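Side-chain contacts in putative Ribokinase II (Escherichia coli O6, PDB 3IQ0), which probably phosphorylates a sugar or related small-molecule alcohol with ATP and magnesium, as a ribokinase-like member of the pfkB carbohydrate kinase family: residues B[283-288]-B[307-312]; B[224-229]-B[264-269]; B[23-28]-B[103-108]. One frame throughout, in Å; residues are numbered along the deposited sequence.

Contact 1. Residues B[283-288]-B[307-312]; sequences ANACGA and ETFIQR. With ATP (adenosine-5'-triphosphate), chain G.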
# COMPACT_ATOMS: atom_id res chain seq x y z
N ALA B 283 -13.57 -27.59 15.19
CA ALA B 283 -13.04 -26.24 15.10
C ALA B 283 -11.63 -26.26 15.69
O ALA B 283 -10.69 -25.74 15.09
CB ALA B 283 -13.91 -25.26 15.88
N ASN B 284 -11.50 -26.87 16.86
CA ASN B 284 -10.21 -26.97 17.56
C ASN B 284 -9.17 -27.62 16.66
O ASN B 284 -8.05 -27.13 16.53
CB ASN B 284 -10.40 -27.77 18.85
CG ASN B 284 -9.11 -27.91 19.65
OD1 ASN B 284 -8.32 -26.97 19.75
ND2 ASN B 284 -8.91 -29.08 20.24
N ALA B 285 -9.54 -28.73 16.03
CA ALA B 285 -8.65 -29.44 15.14
C ALA B 285 -8.33 -28.59 13.91
O ALA B 285 -7.20 -28.59 13.43
CB ALA B 285 -9.27 -30.76 14.71
N CYS B 286 -9.33 -27.86 13.41
CA CYS B 286 -9.12 -27.01 12.24
C CYS B 286 -8.05 -25.96 12.56
O CYS B 286 -7.08 -25.79 11.81
CB CYS B 286 -10.42 -26.31 11.84
SG CYS B 286 -10.34 -25.42 10.26
N GLY B 287 -8.22 -25.27 13.67
CA GLY B 287 -7.24 -24.27 14.04
C GLY B 287 -5.87 -24.88 14.22
O GLY B 287 -4.86 -24.24 13.94
N ALA B 288 -5.82 -26.12 14.70
CA ALA B 288 -4.55 -26.81 14.92
C ALA B 288 -3.87 -27.06 13.58
O ALA B 288 -2.67 -26.82 13.43
CB ALA B 288 -4.79 -28.13 15.64
N GLU B 307 -11.26 -34.70 10.10
CA GLU B 307 -11.70 -36.00 10.59
C GLU B 307 -10.51 -36.95 10.79
O GLU B 307 -10.35 -37.56 11.85
CB GLU B 307 -12.70 -36.59 9.60
CG GLU B 307 -13.51 -37.76 10.11
CD GLU B 307 -12.67 -39.00 10.37
OE1 GLU B 307 -11.88 -39.38 9.48
OE2 GLU B 307 -12.82 -39.59 11.46
N THR B 308 -9.69 -37.08 9.76
CA THR B 308 -8.53 -37.96 9.82
C THR B 308 -7.52 -37.44 10.84
O THR B 308 -6.92 -38.22 11.58
CB THR B 308 -7.87 -38.07 8.44
OG1 THR B 308 -7.57 -36.75 7.96
CG2 THR B 308 -8.80 -38.75 7.46
N PHE B 309 -7.33 -36.13 10.87
CA PHE B 309 -6.41 -35.51 11.82
C PHE B 309 -6.80 -35.97 13.22
O PHE B 309 -5.97 -36.45 13.99
CB PHE B 309 -6.51 -33.99 11.72
CG PHE B 309 -5.65 -33.25 12.72
CD1 PHE B 309 -4.27 -33.19 12.56
CD2 PHE B 309 -6.23 -32.60 13.80
CE1 PHE B 309 -3.47 -32.49 13.48
CE2 PHE B 309 -5.45 -31.91 14.72
CZ PHE B 309 -4.07 -31.85 14.56
N ILE B 310 -8.07 -35.81 13.55
CA ILE B 310 -8.60 -36.20 14.85
C ILE B 310 -8.43 -37.70 15.06
O ILE B 310 -7.91 -38.13 16.09
CB ILE B 310 -10.10 -35.85 14.96
CG1 ILE B 310 -10.28 -34.34 14.89
CG2 ILE B 310 -10.68 -36.42 16.24
CD1 ILE B 310 -11.73 -33.91 14.81
N GLN B 311 -8.86 -38.50 14.09
CA GLN B 311 -8.74 -39.95 14.17
C GLN B 311 -7.33 -40.33 14.53
O GLN B 311 -7.02 -40.59 15.70
CB GLN B 311 -9.05 -40.62 12.83
CG GLN B 311 -10.47 -40.57 12.36
CD GLN B 311 -10.69 -41.40 11.11
OE1 GLN B 311 -9.79 -41.51 10.27
NE2 GLN B 311 -11.88 -41.97 10.97
N ARG B 312 -6.49 -40.36 13.51
CA ARG B 312 -5.08 -40.72 13.63
C ARG B 312 -4.55 -40.53 15.04
O ARG B 312 -3.90 -41.43 15.58
CB ARG B 312 -4.21 -39.90 12.67
CG ARG B 312 -4.33 -40.30 11.21
CD ARG B 312 -3.24 -39.62 10.37
NE ARG B 312 -1.95 -40.30 10.42
CZ ARG B 312 -0.80 -39.75 10.04
NH1 ARG B 312 -0.78 -38.50 9.59
NH2 ARG B 312 0.33 -40.45 10.07
PG ATP G . -6.90 -14.24 15.90
O1G ATP G . -5.91 -14.57 14.81
O2G ATP G . -6.74 -12.82 16.39
O3G ATP G . -8.33 -14.45 15.40
PB ATP G . -7.44 -16.08 18.14
O1B ATP G . -6.90 -15.87 19.52
O2B ATP G . -8.86 -15.77 17.83
O3B ATP G . -6.54 -15.26 17.09
PA ATP G . -6.01 -18.53 18.46
O1A ATP G . -4.63 -18.16 17.96
O2A ATP G . -6.30 -18.56 19.92
O3A ATP G . -7.11 -17.57 17.74
O5' ATP G . -6.94 -19.92 17.79
C5' ATP G . -7.67 -20.73 16.98
C4' ATP G . -7.92 -22.01 17.73
O4' ATP G . -6.91 -22.71 16.99
C3' ATP G . -7.39 -22.24 19.19
O3' ATP G . -8.35 -22.03 20.21
C2' ATP G . -6.86 -23.60 19.10
O2' ATP G . -7.91 -24.57 19.27
C1' ATP G . -6.21 -23.67 17.75
N9 ATP G . -4.74 -23.29 17.84
C8 ATP G . -4.13 -22.05 17.67
N7 ATP G . -2.80 -22.12 17.82
C5 ATP G . -2.50 -23.39 18.09
C6 ATP G . -1.27 -24.19 18.39
N6 ATP G . -0.08 -23.58 18.39
N1 ATP G . -1.38 -25.58 18.64
C2 ATP G . -2.60 -26.26 18.64
N3 ATP G . -3.79 -25.56 18.38
C4 ATP G . -3.79 -24.17 18.12
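Asn284 has its amide held at both ends: OD1 accepts a hydrogen bond from the ribose hydroxyl O2' of ATP, and ND2 donates to the backbone carbonyl of Glu246. The modelled 2.5 Å between Asn284 OD1 and ATP O2' is unusually short, and the exact length is doubtful, but with ND2 engaged as well the two bonds fix the rotation of the amide. One residue further on, Ala285 points roughly a third of a turn round the helix, toward 307-312. Its CB lies 3.7 Å from CD2 of Phe309, against the edge of the ring and near its plane, and equally close to CG1 of Ile310. This is a helix-helix contact in which the segments 283-288 and 307-312 cross at nearly a right angle, 96°, their axes 9.7 Å apart at closest approach. The first belongs to helix 276-290, which lines the ATP site of the ribokinase-like fold, the second to the C-terminal helix 303-312, and small alanines face the larger side chains. Phe309 sends CG away from its own backbone N (chi1 177°), which carries the ring out to the alanines; Tyr248 packs edge-to-face with it and also touches Ala285 and Ile310. Ala288 stands between Phe309 and the adenine: its CB is 3.9 Å from Phe309 CZ and the same distance from N3 of ATP. Phe309 is thus second shell to the base, backing a residue that touches it. At Gly287, with no side chain in the way, CA comes within 3.4 Å of the ribose ring oxygen O4'.

Contact 2. Residues B[224-229]-B[264-269]; sequences EVIVKR and GAWIAC. With ATP (adenosine-5'-triphosphate), chain G.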
# COMPACT_ATOMS: atom_id res chain seq x y z
N GLU B 224 -24.41 -18.50 22.80
CA GLU B 224 -23.21 -19.32 22.85
C GLU B 224 -21.95 -18.48 22.85
O GLU B 224 -21.83 -17.52 22.10
CB GLU B 224 -23.17 -20.28 21.66
CG GLU B 224 -24.27 -21.33 21.68
CD GLU B 224 -24.38 -22.08 20.37
OE1 GLU B 224 -24.77 -21.46 19.36
OE2 GLU B 224 -24.09 -23.28 20.34
N VAL B 225 -21.02 -18.86 23.71
CA VAL B 225 -19.74 -18.19 23.81
C VAL B 225 -18.67 -19.25 23.62
O VAL B 225 -18.55 -20.17 24.43
CB VAL B 225 -19.55 -17.53 25.20
CG1 VAL B 225 -18.18 -16.87 25.29
CG2 VAL B 225 -20.66 -16.51 25.43
N ILE B 226 -17.93 -19.15 22.52
CA ILE B 226 -16.87 -20.11 22.24
C ILE B 226 -15.53 -19.41 22.46
O ILE B 226 -15.16 -18.51 21.71
CB ILE B 226 -16.93 -20.64 20.78
CG1 ILE B 226 -18.19 -21.48 20.57
CG2 ILE B 226 -15.72 -21.50 20.50
CD1 ILE B 226 -19.46 -20.69 20.40
N VAL B 227 -14.81 -19.83 23.49
CA VAL B 227 -13.52 -19.23 23.80
C VAL B 227 -12.35 -20.01 23.26
O VAL B 227 -12.17 -21.19 23.58
CB VAL B 227 -13.34 -19.04 25.32
CG1 VAL B 227 -11.93 -18.54 25.61
CG2 VAL B 227 -14.36 -18.04 25.84
N LYS B 228 -11.55 -19.34 22.44
CA LYS B 228 -10.36 -19.92 21.84
C LYS B 228 -9.19 -19.68 22.80
O LYS B 228 -8.99 -18.57 23.27
CB LYS B 228 -10.10 -19.25 20.49
CG LYS B 228 -11.15 -19.60 19.44
CD LYS B 228 -11.20 -18.57 18.33
CE LYS B 228 -11.77 -17.25 18.83
NZ LYS B 228 -11.81 -16.23 17.76
N ARG B 229 -8.43 -20.73 23.09
CA ARG B 229 -7.32 -20.62 24.02
C ARG B 229 -5.95 -20.95 23.44
O ARG B 229 -5.12 -21.57 24.10
CB ARG B 229 -7.58 -21.53 25.24
CG ARG B 229 -8.90 -21.28 25.94
CD ARG B 229 -9.10 -22.24 27.11
NE ARG B 229 -10.38 -22.02 27.78
CZ ARG B 229 -10.72 -20.88 28.38
NH1 ARG B 229 -9.89 -19.85 28.40
NH2 ARG B 229 -11.92 -20.78 28.96
N GLY B 264 -14.52 -20.32 11.06
CA GLY B 264 -15.23 -20.84 9.91
C GLY B 264 -15.66 -22.27 10.17
O GLY B 264 -16.80 -22.66 9.87
N ALA B 265 -14.74 -23.06 10.73
CA ALA B 265 -15.02 -24.45 11.05
C ALA B 265 -16.22 -24.59 11.99
O ALA B 265 -17.11 -25.41 11.76
CB ALA B 265 -13.80 -25.10 11.67
N TRP B 266 -16.25 -23.78 13.04
CA TRP B 266 -17.36 -23.84 14.00
C TRP B 266 -18.69 -23.56 13.31
O TRP B 266 -19.63 -24.36 13.37
CB TRP B 266 -17.15 -22.84 15.15
CG TRP B 266 -18.38 -22.70 16.02
CD1 TRP B 266 -19.41 -21.82 15.85
CD2 TRP B 266 -18.75 -23.55 17.12
NE1 TRP B 266 -20.41 -22.07 16.78
CE2 TRP B 266 -20.03 -23.13 17.56
CE3 TRP B 266 -18.13 -24.63 17.76
CZ2 TRP B 266 -20.69 -23.75 18.63
CZ3 TRP B 266 -18.80 -25.25 18.83
CH2 TRP B 266 -20.06 -24.81 19.24
N ILE B 267 -18.77 -22.40 12.66
CA ILE B 267 -19.98 -21.99 11.99
C ILE B 267 -20.43 -22.97 10.91
O ILE B 267 -21.61 -23.29 10.81
CB ILE B 267 -19.81 -20.59 11.36
CG1 ILE B 267 -19.48 -19.57 12.45
CG2 ILE B 267 -21.08 -20.19 10.64
CD1 ILE B 267 -20.62 -19.35 13.46
N ALA B 268 -19.48 -23.46 10.12
CA ALA B 268 -19.84 -24.41 9.06
C ALA B 268 -20.27 -25.75 9.63
O ALA B 268 -21.27 -26.34 9.19
CB ALA B 268 -18.66 -24.60 8.11
N CYS B 269 -19.55 -26.25 10.63
CA CYS B 269 -19.90 -27.53 11.23
C CYS B 269 -21.26 -27.48 11.88
O CYS B 269 -22.01 -28.46 11.84
CB CYS B 269 -18.85 -27.94 12.26
SG CYS B 269 -17.34 -28.50 11.49
PG ATP G . -6.90 -14.24 15.90
O1G ATP G . -5.91 -14.57 14.81
O2G ATP G . -6.74 -12.82 16.39
O3G ATP G . -8.33 -14.45 15.40
PB ATP G . -7.44 -16.08 18.14
O1B ATP G . -6.90 -15.87 19.52
O2B ATP G . -8.86 -15.77 17.83
O3B ATP G . -6.54 -15.26 17.09
PA ATP G . -6.01 -18.53 18.46
O1A ATP G . -4.63 -18.16 17.96
O2A ATP G . -6.30 -18.56 19.92
O3A ATP G . -7.11 -17.57 17.74
O5' ATP G . -6.94 -19.92 17.79
C5' ATP G . -7.67 -20.73 16.98
C4' ATP G . -7.92 -22.01 17.73
O4' ATP G . -6.91 -22.71 16.99
C3' ATP G . -7.39 -22.24 19.19
O3' ATP G . -8.35 -22.03 20.21
C2' ATP G . -6.86 -23.60 19.10
O2' ATP G . -7.91 -24.57 19.27
C1' ATP G . -6.21 -23.67 17.75
N9 ATP G . -4.74 -23.29 17.84
C8 ATP G . -4.13 -22.05 17.67
N7 ATP G . -2.80 -22.12 17.82
C5 ATP G . -2.50 -23.39 18.09
C6 ATP G . -1.27 -24.19 18.39
N6 ATP G . -0.08 -23.58 18.39
N1 ATP G . -1.38 -25.58 18.64
C2 ATP G . -2.60 -26.26 18.64
N3 ATP G . -3.79 -25.56 18.38
C4 ATP G . -3.79 -24.17 18.12
O HOH W 1 -23.30 -22.54 17.20
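Ile226 lies over one face of the six-membered ring of Trp266, and this apolar contact is the main one between 224-229 and 264-269. It is a CH-pi contact almost on the ring normal: Ile226 CG1 is 3.8 Å from the centroid of the six-membered ring of Trp266 and only 8° off that normal. Ile226 CD1 lies beyond, 3.7 Å from CZ2 of Trp266 and nearly as close to CE2, toward the NE1 edge. The two side chains come from opposite directions, Trp266 leaving the helix with CG trans to its backbone N (chi1 170°) so that the indole stands out toward the sheet. Leu280 and Ala279 of helix 276-290 and Ile193 of the adjoining strand close in on the same pair.

At the edge of the indole, Glu224 OE2 makes a van der Waals approach in the ring plane, 3.8 Å from CZ2 of Trp266, with the carboxylate tilted 65° to the indole. The polar partners of OE2 are Tyr236 OH and, as a salt bridge, Arg270. Glu224 OE1 accepts from a water at 2.8 Å, and that water accepts a weak bond from Trp266 NE1.

Ionic bonds take over at the far end of the strand. Lys228 NZ donates to O2B of the ATP beta-phosphate at 3.0 Å, and also meets Asp167 in a salt bridge and the backbone carbonyl of Met195. Next to it, Arg229 N makes a weak bond to the ribose O3'. The strand therefore runs from a carboxylate that Arg270 probably helps keep ionised, through a buried hydrophobic middle, to a phosphate-binding end.

Contact 3. Residues B[23-28]-B[103-108]; sequences QPFDQP and DRDFIF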
# COMPACT_ATOMS: atom_id res chain seq x y z
N GLN B 23 14.51 -10.81 8.78
CA GLN B 23 14.59 -9.90 7.64
C GLN B 23 13.90 -8.59 7.98
O GLN B 23 12.71 -8.58 8.30
CB GLN B 23 13.92 -10.53 6.42
CG GLN B 23 14.06 -9.72 5.15
CD GLN B 23 13.47 -10.43 3.95
OE1 GLN B 23 13.55 -11.65 3.85
NE2 GLN B 23 12.89 -9.67 3.03
N PRO B 24 14.63 -7.48 7.90
CA PRO B 24 14.09 -6.16 8.20
C PRO B 24 13.30 -5.55 7.04
O PRO B 24 13.41 -5.99 5.90
CB PRO B 24 15.34 -5.35 8.53
CG PRO B 24 16.31 -5.89 7.53
CD PRO B 24 16.08 -7.39 7.60
N PHE B 25 12.50 -4.54 7.35
CA PHE B 25 11.70 -3.84 6.35
C PHE B 25 12.54 -2.74 5.69
O PHE B 25 12.22 -2.29 4.60
CB PHE B 25 10.49 -3.14 6.99
CG PHE B 25 9.40 -4.07 7.43
CD1 PHE B 25 8.73 -4.87 6.50
CD2 PHE B 25 9.00 -4.11 8.76
CE1 PHE B 25 7.69 -5.69 6.90
CE2 PHE B 25 7.96 -4.92 9.17
CZ PHE B 25 7.30 -5.72 8.24
N ASP B 26 13.61 -2.33 6.37
CA ASP B 26 14.44 -1.23 5.87
C ASP B 26 15.70 -1.59 5.09
O ASP B 26 16.66 -0.82 5.05
CB ASP B 26 14.80 -0.30 7.03
CG ASP B 26 15.87 -0.88 7.93
OD1 ASP B 26 16.01 -2.13 7.95
OD2 ASP B 26 16.56 -0.10 8.60
N GLN B 27 15.69 -2.77 4.47
CA GLN B 27 16.82 -3.22 3.67
C GLN B 27 16.29 -4.10 2.55
O GLN B 27 15.31 -4.82 2.72
CB GLN B 27 17.81 -4.00 4.53
CG GLN B 27 18.80 -3.12 5.29
CD GLN B 27 19.80 -3.93 6.10
OE1 GLN B 27 20.41 -4.87 5.59
NE2 GLN B 27 19.97 -3.57 7.37
N PRO B 28 16.93 -4.05 1.37
CA PRO B 28 16.45 -4.89 0.27
C PRO B 28 16.60 -6.37 0.58
O PRO B 28 17.55 -6.79 1.25
CB PRO B 28 17.29 -4.43 -0.91
CG PRO B 28 18.56 -3.97 -0.27
CD PRO B 28 18.09 -3.24 0.95
N ASP B 103 7.53 -12.38 17.35
CA ASP B 103 6.59 -11.42 16.78
C ASP B 103 6.55 -11.57 15.26
O ASP B 103 7.50 -12.07 14.67
CB ASP B 103 7.00 -9.99 17.14
CG ASP B 103 5.93 -8.95 16.82
OD1 ASP B 103 5.42 -8.94 15.67
OD2 ASP B 103 5.59 -8.14 17.71
N ARG B 104 5.46 -11.14 14.64
CA ARG B 104 5.31 -11.23 13.19
C ARG B 104 5.72 -9.92 12.50
O ARG B 104 6.11 -9.94 11.34
CB ARG B 104 3.86 -11.52 12.79
CG ARG B 104 3.11 -12.61 13.56
CD ARG B 104 1.72 -12.05 13.90
NE ARG B 104 0.72 -13.04 14.27
CZ ARG B 104 -0.51 -12.73 14.68
NH1 ARG B 104 -0.87 -11.45 14.77
NH2 ARG B 104 -1.38 -13.68 14.99
N ASP B 105 5.60 -8.79 13.20
CA ASP B 105 5.92 -7.47 12.65
C ASP B 105 5.25 -7.19 11.31
O ASP B 105 5.45 -7.92 10.33
CB ASP B 105 7.43 -7.29 12.53
CG ASP B 105 7.99 -6.41 13.63
OD1 ASP B 105 7.83 -6.77 14.82
OD2 ASP B 105 8.59 -5.36 13.30
N PHE B 106 4.46 -6.11 11.26
CA PHE B 106 3.72 -5.77 10.05
C PHE B 106 3.80 -4.32 9.58
O PHE B 106 4.14 -3.41 10.33
CB PHE B 106 2.23 -6.04 10.27
CG PHE B 106 1.89 -7.48 10.54
CD1 PHE B 106 1.52 -8.33 9.50
CD2 PHE B 106 1.88 -7.97 11.84
CE1 PHE B 106 1.14 -9.65 9.75
CE2 PHE B 106 1.50 -9.29 12.10
CZ PHE B 106 1.14 -10.13 11.06
N ILE B 107 3.47 -4.12 8.31
CA ILE B 107 3.36 -2.80 7.70
C ILE B 107 2.03 -2.92 6.97
O ILE B 107 1.95 -3.51 5.89
CB ILE B 107 4.47 -2.46 6.69
CG1 ILE B 107 5.78 -2.15 7.43
CG2 ILE B 107 4.04 -1.26 5.85
CD1 ILE B 107 6.92 -1.69 6.53
N PHE B 108 0.98 -2.39 7.58
CA PHE B 108 -0.37 -2.44 7.04
C PHE B 108 -0.81 -1.26 6.20
O PHE B 108 -0.44 -0.12 6.45
CB PHE B 108 -1.40 -2.56 8.16
CG PHE B 108 -1.35 -3.85 8.91
CD1 PHE B 108 -1.67 -5.05 8.29
CD2 PHE B 108 -1.01 -3.86 10.26
CE1 PHE B 108 -1.65 -6.25 8.99
CE2 PHE B 108 -0.99 -5.05 10.98
CZ PHE B 108 -1.31 -6.25 10.35
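Phe25 and Ile107 come from opposite directions and overlap, the isoleucine chain laid over one face of the ring. The methyl CD1 of Ile107 sits 3.8 Å from the centroid of the Phe25 ring and 19° off its normal, a CH-pi contact displaced from the centre toward the root of the ring, with Phe25 CG 3.6 Å from Ile107 CD1. CG1 of Ile107 lies over the middle of the ring, 3.9 Å from CE2 of Phe25, and the methyl lies beyond it toward the CB side, so both carbons of the longer branch are used. Ile107 can offer this branch because CG1 points opposite its own carbonyl carbon (chi1 -75°), and the extended chain then runs out across the phenyl face.

A different neighbour meets the rim. The backbone O of Asp105 lies near the ring plane, 3.6 Å from CZ of Phe25, where the slightly positive C-H edge of an aromatic ring faces a carbonyl. The CB of Asp105 adds a looser touch, 4.1 Å from CE2 of Phe25. Phe25 is thus fitted into the angle between the start of the strand and the turn before it. In that turn OD1 of Asp103 accepts from the backbone N of Asp105, an Asx turn, though Asp103 is poorly ordered and the modelled bond length is doubtful.

The contact ties the loop between strands 13-18 and 29-37 to edge strand 106-109 of the small four-stranded sheet, the part that in ribokinase relatives serves as lid and dimer interface. Ile107 is backbone hydrogen-bonded to Phe95 of strand 92-96, whose side chain packs on Phe25, as does Thr97. From the second subunit, Gly64 and Phe65 at the start of helix 64-75 press on Phe25 and Ile107 respectively.

Overall arrangement
Contacts 1 and 2 share the adjoining helices of the large domain: 258-271 and 276-290 follow each other in the chain, and Cys286 and Ala283 of contact 1 pack on Ala265 of contact 2. Both touch the same ATP, contact 1 at ribose and base, contact 2 at phosphate and ribose. Contact 2 is the buried one, joining strand to helix through aromatic and aliphatic groups with charges at its ends; contact 1, nearer the C-terminus, is partly open and purely apolar between its helices. Contact 3, with its centre about 32 Å from the centres of both, lies in the small sheet, loop against edge strand, and borders another subunit instead of nucleotide.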